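Local coordinates for secreted effector protein SifA (Salmonella typhimurium, PDB 3CXB), which is delivered into host cells, where it interacts with PLEKHM2 (SKIP) and is required for endosomal tubulation and the formation of Salmonella-induced filaments, at residues 107-119 / 122-135. Sequence-based numbering, arbitrary orientation.
Sequences NELLRITQNTDTF and EVMGNLYFLMKDRP
M131 sets its CB over one face of the F119 ring, 3.9 Å from the centroid, a CH-pi contact 28° off the normal; the rest of its chain turns away. With CG of F119 between its own backbone N and carbonyl carbon (chi1 53°), the ring swings toward 126-132, bringing CE1 and CZ against M131 CB and CE2 beside D133, just beyond the strand's end. At the edge, near the ring plane, come D133 CG, 3.7 Å from F119 CE2, and the F129 ring, which approaches obliquely with CE2 4.1 Å from F119 CD1. The D133 carboxylate is held by a salt bridge to R62 of helix 62-75, whose R62 and L65 also touch F119. Behind the ring, F119 and M131 form a hydrogen-bonded antiparallel pair joining 118-123 to 126-132. On the opposite face of the sheet, T118 packs its CB 3.6 Å from L130 CD2 and turns its CG2 to the K132 chain.

R111 and E122 pair strand 108-114 with 118-123, hydrogen-bonded in both directions. Their side chains run alongside each other, pointing the same way. R111 is extended from CG to NE; E122 OE2 lies against its CD at 3.2 Å and reaches NE only at 3.6 Å, a long salt bridge at the guanidinium edge with the two planes 75° apart. R111 NH2 meets E108 OE1 at 3.0 Å, and R99 extends this salt-bridge network, in which opposite charges probably offset one another. L110 CD1 meets V123 CG2 on the other face, beneath which L54 of helix 42-54 touches both.

This is a meander of consecutive strands, 108-114, 118-123 and 126-132, within a five-stranded antiparallel sheet; a type I' turn from V123 to N126 joins the last two, and helices 42-54 and 62-75 pack on the face of L110, V123 and F119.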
loop_
_atom_site.group_PDB
_atom_site.type_symbol
_atom_site.label_atom_id
_atom_site.label_comp_id
_atom_site.label_asym_id
_atom_site.label_seq_id
_atom_site.Cartn_x
_atom_site.Cartn_y
_atom_site.Cartn_z
ATOM N N ASN A 107 15.644 10.279 -22.868
ATOM C CA ASN A 107 14.891 11.128 -21.944
ATOM C C ASN A 107 13.754 10.419 -21.187
ATOM O O ASN A 107 13.642 9.186 -21.193
ATOM C CB ASN A 107 14.335 12.364 -22.679
ATOM C CG ASN A 107 15.435 13.272 -23.235
ATOM O OD1 ASN A 107 16.261 13.808 -22.488
ATOM N ND2 ASN A 107 15.440 13.453 -24.549
ATOM N N GLU A 108 12.910 11.214 -20.536
ATOM C CA GLU A 108 11.804 10.690 -19.749
ATOM C C GLU A 108 10.428 11.061 -20.279
ATOM O O GLU A 108 10.123 12.234 -20.483
ATOM C CB GLU A 108 11.922 11.179 -18.312
ATOM C CG GLU A 108 13.240 10.834 -17.648
ATOM C CD GLU A 108 13.340 11.399 -16.252
ATOM O OE1 GLU A 108 14.255 10.990 -15.513
ATOM O OE2 GLU A 108 12.506 12.260 -15.894
ATOM N N LEU A 109 9.595 10.044 -20.482
ATOM C CA LEU A 109 8.233 10.218 -20.976
ATOM C C LEU A 109 7.273 10.636 -19.851
ATOM O O LEU A 109 6.371 11.469 -20.046
ATOM C CB LEU A 109 7.754 8.913 -21.612
ATOM C CG LEU A 109 8.440 8.493 -22.921
ATOM C CD1 LEU A 109 7.840 7.199 -23.389
ATOM C CD2 LEU A 109 8.275 9.576 -24.002
ATOM N N LEU A 110 7.483 10.056 -18.675
ATOM C CA LEU A 110 6.667 10.341 -17.503
ATOM C C LEU A 110 7.562 10.191 -16.293
ATOM O O LEU A 110 8.238 9.185 -16.129
ATOM C CB LEU A 110 5.499 9.354 -17.426
ATOM C CG LEU A 110 4.477 9.476 -16.292
ATOM C CD1 LEU A 110 3.643 10.729 -16.502
ATOM C CD2 LEU A 110 3.585 8.250 -16.258
ATOM N N ARG A 111 7.567 11.201 -15.442
ATOM C CA ARG A 111 8.414 11.177 -14.263
ATOM C C ARG A 111 7.580 11.403 -13.011
ATOM O O ARG A 111 6.798 12.340 -12.947
ATOM C CB ARG A 111 9.457 12.283 -14.388
ATOM C CG ARG A 111 10.469 12.355 -13.259
ATOM C CD ARG A 111 11.360 13.588 -13.422
ATOM N NE ARG A 111 12.232 13.776 -12.266
ATOM C CZ ARG A 111 13.236 12.964 -11.954
ATOM N NH1 ARG A 111 13.976 13.198 -10.875
ATOM N NH2 ARG A 111 13.512 11.930 -12.737
ATOM N N ILE A 112 7.747 10.548 -12.012
ATOM C CA ILE A 112 7.016 10.682 -10.758
ATOM C C ILE A 112 8.036 10.680 -9.645
ATOM O O ILE A 112 8.796 9.716 -9.501
ATOM C CB ILE A 112 6.073 9.493 -10.497
ATOM C CG1 ILE A 112 4.879 9.524 -11.457
ATOM C CG2 ILE A 112 5.586 9.533 -9.066
ATOM C CD1 ILE A 112 4.014 8.245 -11.402
ATOM N N THR A 113 8.080 11.744 -8.854
ATOM C CA THR A 113 9.039 11.754 -7.758
ATOM C C THR A 113 8.240 11.832 -6.477
ATOM O O THR A 113 7.164 12.428 -6.447
ATOM C CB THR A 113 9.993 12.947 -7.863
ATOM O OG1 THR A 113 9.264 14.149 -7.606
ATOM C CG2 THR A 113 10.599 13.025 -9.281
ATOM N N GLN A 114 8.739 11.186 -5.434
ATOM C CA GLN A 114 8.049 11.203 -4.158
ATOM C C GLN A 114 9.070 11.448 -3.069
ATOM O O GLN A 114 9.959 10.636 -2.819
ATOM C CB GLN A 114 7.302 9.882 -3.905
ATOM C CG GLN A 114 6.541 9.337 -5.113
ATOM C CD GLN A 114 5.510 8.277 -4.745
ATOM O OE1 GLN A 114 5.630 7.569 -3.729
ATOM N NE2 GLN A 114 4.494 8.154 -5.578
ATOM N N ASN A 115 8.935 12.598 -2.435
ATOM C CA ASN A 115 9.817 13.001 -1.365
ATOM C C ASN A 115 9.109 12.704 -0.060
ATOM O O ASN A 115 8.116 11.986 -0.039
ATOM C CB ASN A 115 10.114 14.493 -1.501
ATOM C CG ASN A 115 10.682 14.841 -2.858
ATOM O OD1 ASN A 115 11.772 14.407 -3.211
ATOM N ND2 ASN A 115 9.940 15.611 -3.633
ATOM N N THR A 116 9.617 13.273 1.022
ATOM C CA THR A 116 9.053 13.066 2.351
ATOM C C THR A 116 7.693 13.694 2.621
ATOM O O THR A 116 6.901 13.152 3.387
ATOM C CB THR A 116 10.013 13.592 3.415
ATOM O OG1 THR A 116 10.380 14.944 3.091
ATOM C CG2 THR A 116 11.267 12.727 3.475
ATOM N N ASP A 117 7.426 14.834 1.997
ATOM C CA ASP A 117 6.168 15.536 2.221
ATOM C C ASP A 117 5.344 15.847 0.986
ATOM O O ASP A 117 4.185 16.229 1.095
ATOM C CB ASP A 117 6.445 16.845 2.943
ATOM C CG ASP A 117 5.767 16.912 4.269
ATOM O OD1 ASP A 117 6.041 17.876 5.016
ATOM O OD2 ASP A 117 4.958 15.996 4.554
ATOM N N THR A 118 5.943 15.688 -0.185
ATOM C CA THR A 118 5.247 15.990 -1.424
ATOM C C THR A 118 5.562 14.948 -2.473
ATOM O O THR A 118 6.375 14.063 -2.262
ATOM C CB THR A 118 5.704 17.329 -1.980
ATOM O OG1 THR A 118 6.987 17.168 -2.606
ATOM C CG2 THR A 118 5.822 18.347 -0.851
ATOM N N PHE A 119 4.895 15.058 -3.605
ATOM C CA PHE A 119 5.145 14.167 -4.711
ATOM C C PHE A 119 4.713 14.914 -5.958
ATOM O O PHE A 119 3.743 15.682 -5.926
ATOM C CB PHE A 119 4.375 12.867 -4.525
ATOM C CG PHE A 119 2.917 13.044 -4.279
ATOM C CD1 PHE A 119 2.026 13.103 -5.342
ATOM C CD2 PHE A 119 2.421 13.076 -2.984
ATOM C CE1 PHE A 119 0.637 13.181 -5.128
ATOM C CE2 PHE A 119 1.041 13.156 -2.760
ATOM C CZ PHE A 119 0.144 13.207 -3.851
ATOM N N GLU A 122 5.753 14.641 -13.912
ATOM C CA GLU A 122 6.062 15.366 -15.147
ATOM C C GLU A 122 5.621 14.549 -16.367
ATOM O O GLU A 122 5.672 13.319 -16.360
ATOM C CB GLU A 122 7.554 15.676 -15.229
ATOM C CG GLU A 122 8.021 16.673 -14.191
ATOM C CD GLU A 122 9.518 16.857 -14.198
ATOM O OE1 GLU A 122 10.075 17.318 -15.225
ATOM O OE2 GLU A 122 10.142 16.531 -13.166
ATOM N N VAL A 123 5.163 15.234 -17.405
ATOM C CA VAL A 123 4.702 14.567 -18.608
ATOM C C VAL A 123 5.438 15.161 -19.779
ATOM O O VAL A 123 5.166 16.297 -20.172
ATOM C CB VAL A 123 3.204 14.784 -18.846
ATOM C CG1 VAL A 123 2.809 14.151 -20.167
ATOM C CG2 VAL A 123 2.393 14.185 -17.705
ATOM N N MET A 124 6.364 14.381 -20.334
ATOM C CA MET A 124 7.182 14.812 -21.467
ATOM C C MET A 124 8.110 15.927 -21.026
ATOM O O MET A 124 8.597 16.702 -21.844
ATOM C CB MET A 124 6.301 15.304 -22.627
ATOM C CG MET A 124 5.307 14.265 -23.183
ATOM S SD MET A 124 6.061 12.655 -23.548
ATOM C CE MET A 124 7.373 13.186 -24.685
ATOM N N GLY A 125 8.343 16.002 -19.719
ATOM C CA GLY A 125 9.219 17.015 -19.161
ATOM C C GLY A 125 8.444 18.161 -18.548
ATOM O O GLY A 125 9.045 19.044 -17.955
ATOM N N ASN A 126 7.120 18.152 -18.680
ATOM C CA ASN A 126 6.275 19.221 -18.134
ATOM C C ASN A 126 5.794 18.917 -16.718
ATOM O O ASN A 126 5.308 17.827 -16.440
ATOM C CB ASN A 126 5.078 19.421 -19.050
ATOM C CG ASN A 126 5.494 19.640 -20.479
ATOM O OD1 ASN A 126 6.075 20.674 -20.809
ATOM N ND2 ASN A 126 5.230 18.654 -21.336
ATOM N N LEU A 127 5.918 19.876 -15.812
ATOM C CA LEU A 127 5.492 19.628 -14.442
ATOM C C LEU A 127 3.987 19.658 -14.452
ATOM O O LEU A 127 3.407 20.685 -14.780
ATOM C CB LEU A 127 6.052 20.708 -13.530
ATOM C CG LEU A 127 5.490 20.821 -12.122
ATOM C CD1 LEU A 127 5.639 19.511 -11.389
ATOM C CD2 LEU A 127 6.209 21.945 -11.396
ATOM N N TYR A 128 3.334 18.545 -14.137
ATOM C CA TYR A 128 1.875 18.567 -14.165
ATOM C C TYR A 128 1.263 18.825 -12.812
ATOM O O TYR A 128 0.115 19.252 -12.723
ATOM C CB TYR A 128 1.298 17.269 -14.756
ATOM C CG TYR A 128 0.680 17.445 -16.139
ATOM C CD1 TYR A 128 -0.705 17.556 -16.302
ATOM C CD2 TYR A 128 1.493 17.608 -17.267
ATOM C CE1 TYR A 128 -1.261 17.840 -17.567
ATOM C CE2 TYR A 128 0.952 17.890 -18.518
ATOM C CZ TYR A 128 -0.416 18.010 -18.666
ATOM O OH TYR A 128 -0.912 18.330 -19.908
ATOM N N PHE A 129 2.006 18.531 -11.755
ATOM C CA PHE A 129 1.509 18.794 -10.412
ATOM C C PHE A 129 2.471 18.464 -9.298
ATOM O O PHE A 129 3.310 17.576 -9.420
ATOM C CB PHE A 129 0.167 18.082 -10.149
ATOM C CG PHE A 129 0.246 16.585 -10.068
ATOM C CD1 PHE A 129 -0.487 15.799 -10.963
ATOM C CD2 PHE A 129 0.997 15.949 -9.081
ATOM C CE1 PHE A 129 -0.476 14.401 -10.880
ATOM C CE2 PHE A 129 1.016 14.552 -8.988
ATOM C CZ PHE A 129 0.274 13.778 -9.895
ATOM N N LEU A 130 2.349 19.212 -8.212
ATOM C CA LEU A 130 3.147 18.979 -7.037
ATOM C C LEU A 130 2.107 19.054 -5.931
ATOM O O LEU A 130 1.503 20.099 -5.702
ATOM C CB LEU A 130 4.202 20.060 -6.885
ATOM C CG LEU A 130 5.257 19.667 -5.847
ATOM C CD1 LEU A 130 6.470 20.538 -6.041
ATOM C CD2 LEU A 130 4.715 19.832 -4.428
ATOM N N MET A 131 1.862 17.921 -5.283
ATOM C CA MET A 131 0.879 17.852 -4.209
ATOM C C MET A 131 1.592 17.723 -2.874
ATOM O O MET A 131 2.757 17.310 -2.805
ATOM C CB MET A 131 -0.050 16.647 -4.416
ATOM C CG MET A 131 -0.815 16.658 -5.720
ATOM S SD MET A 131 -1.928 18.068 -5.794
ATOM C CE MET A 131 -3.194 17.576 -4.546
ATOM N N LYS A 132 0.911 18.092 -1.805
ATOM C CA LYS A 132 1.511 17.962 -0.500
ATOM C C LYS A 132 0.572 17.172 0.367
ATOM O O LYS A 132 -0.525 17.624 0.647
ATOM C CB LYS A 132 1.757 19.326 0.124
ATOM C CG LYS A 132 2.037 19.236 1.607
ATOM C CD LYS A 132 2.702 20.475 2.144
ATOM C CE LYS A 132 4.120 20.599 1.626
ATOM N NZ LYS A 132 4.874 21.653 2.392
ATOM N N ASP A 133 0.978 15.982 0.781
ATOM C CA ASP A 133 0.113 15.192 1.637
ATOM C C ASP A 133 0.700 15.185 3.035
ATOM O O ASP A 133 1.708 15.831 3.295
ATOM C CB ASP A 133 -0.078 13.780 1.069
ATOM C CG ASP A 133 1.220 13.025 0.890
ATOM O OD1 ASP A 133 2.281 13.671 0.794
ATOM O OD2 ASP A 133 1.167 11.772 0.830
ATOM N N ARG A 134 0.077 14.481 3.959
ATOM C CA ARG A 134 0.608 14.512 5.303
ATOM C C ARG A 134 1.017 13.159 5.817
ATOM O O ARG A 134 0.322 12.549 6.617
ATOM C CB ARG A 134 -0.404 15.187 6.238
ATOM C CG ARG A 134 -0.516 16.692 5.945
ATOM C CD ARG A 134 -1.639 17.386 6.692
ATOM N NE ARG A 134 -1.816 18.755 6.205
ATOM C CZ ARG A 134 -2.750 19.597 6.639
ATOM N NH1 ARG A 134 -2.828 20.822 6.132
ATOM N NH2 ARG A 134 -3.608 19.218 7.579
ATOM N N PRO A 135 2.168 12.669 5.349
ATOM C CA PRO A 135 2.686 11.366 5.765
ATOM C C PRO A 135 3.098 11.386 7.238
ATOM O O PRO A 135 4.069 12.046 7.626
ATOM C CB PRO A 135 3.869 11.165 4.830
ATOM C CG PRO A 135 4.378 12.574 4.649
ATOM C CD PRO A 135 3.093 13.332 4.413
HETATM O O HOH W 1 8.347 13.730 -18.171
#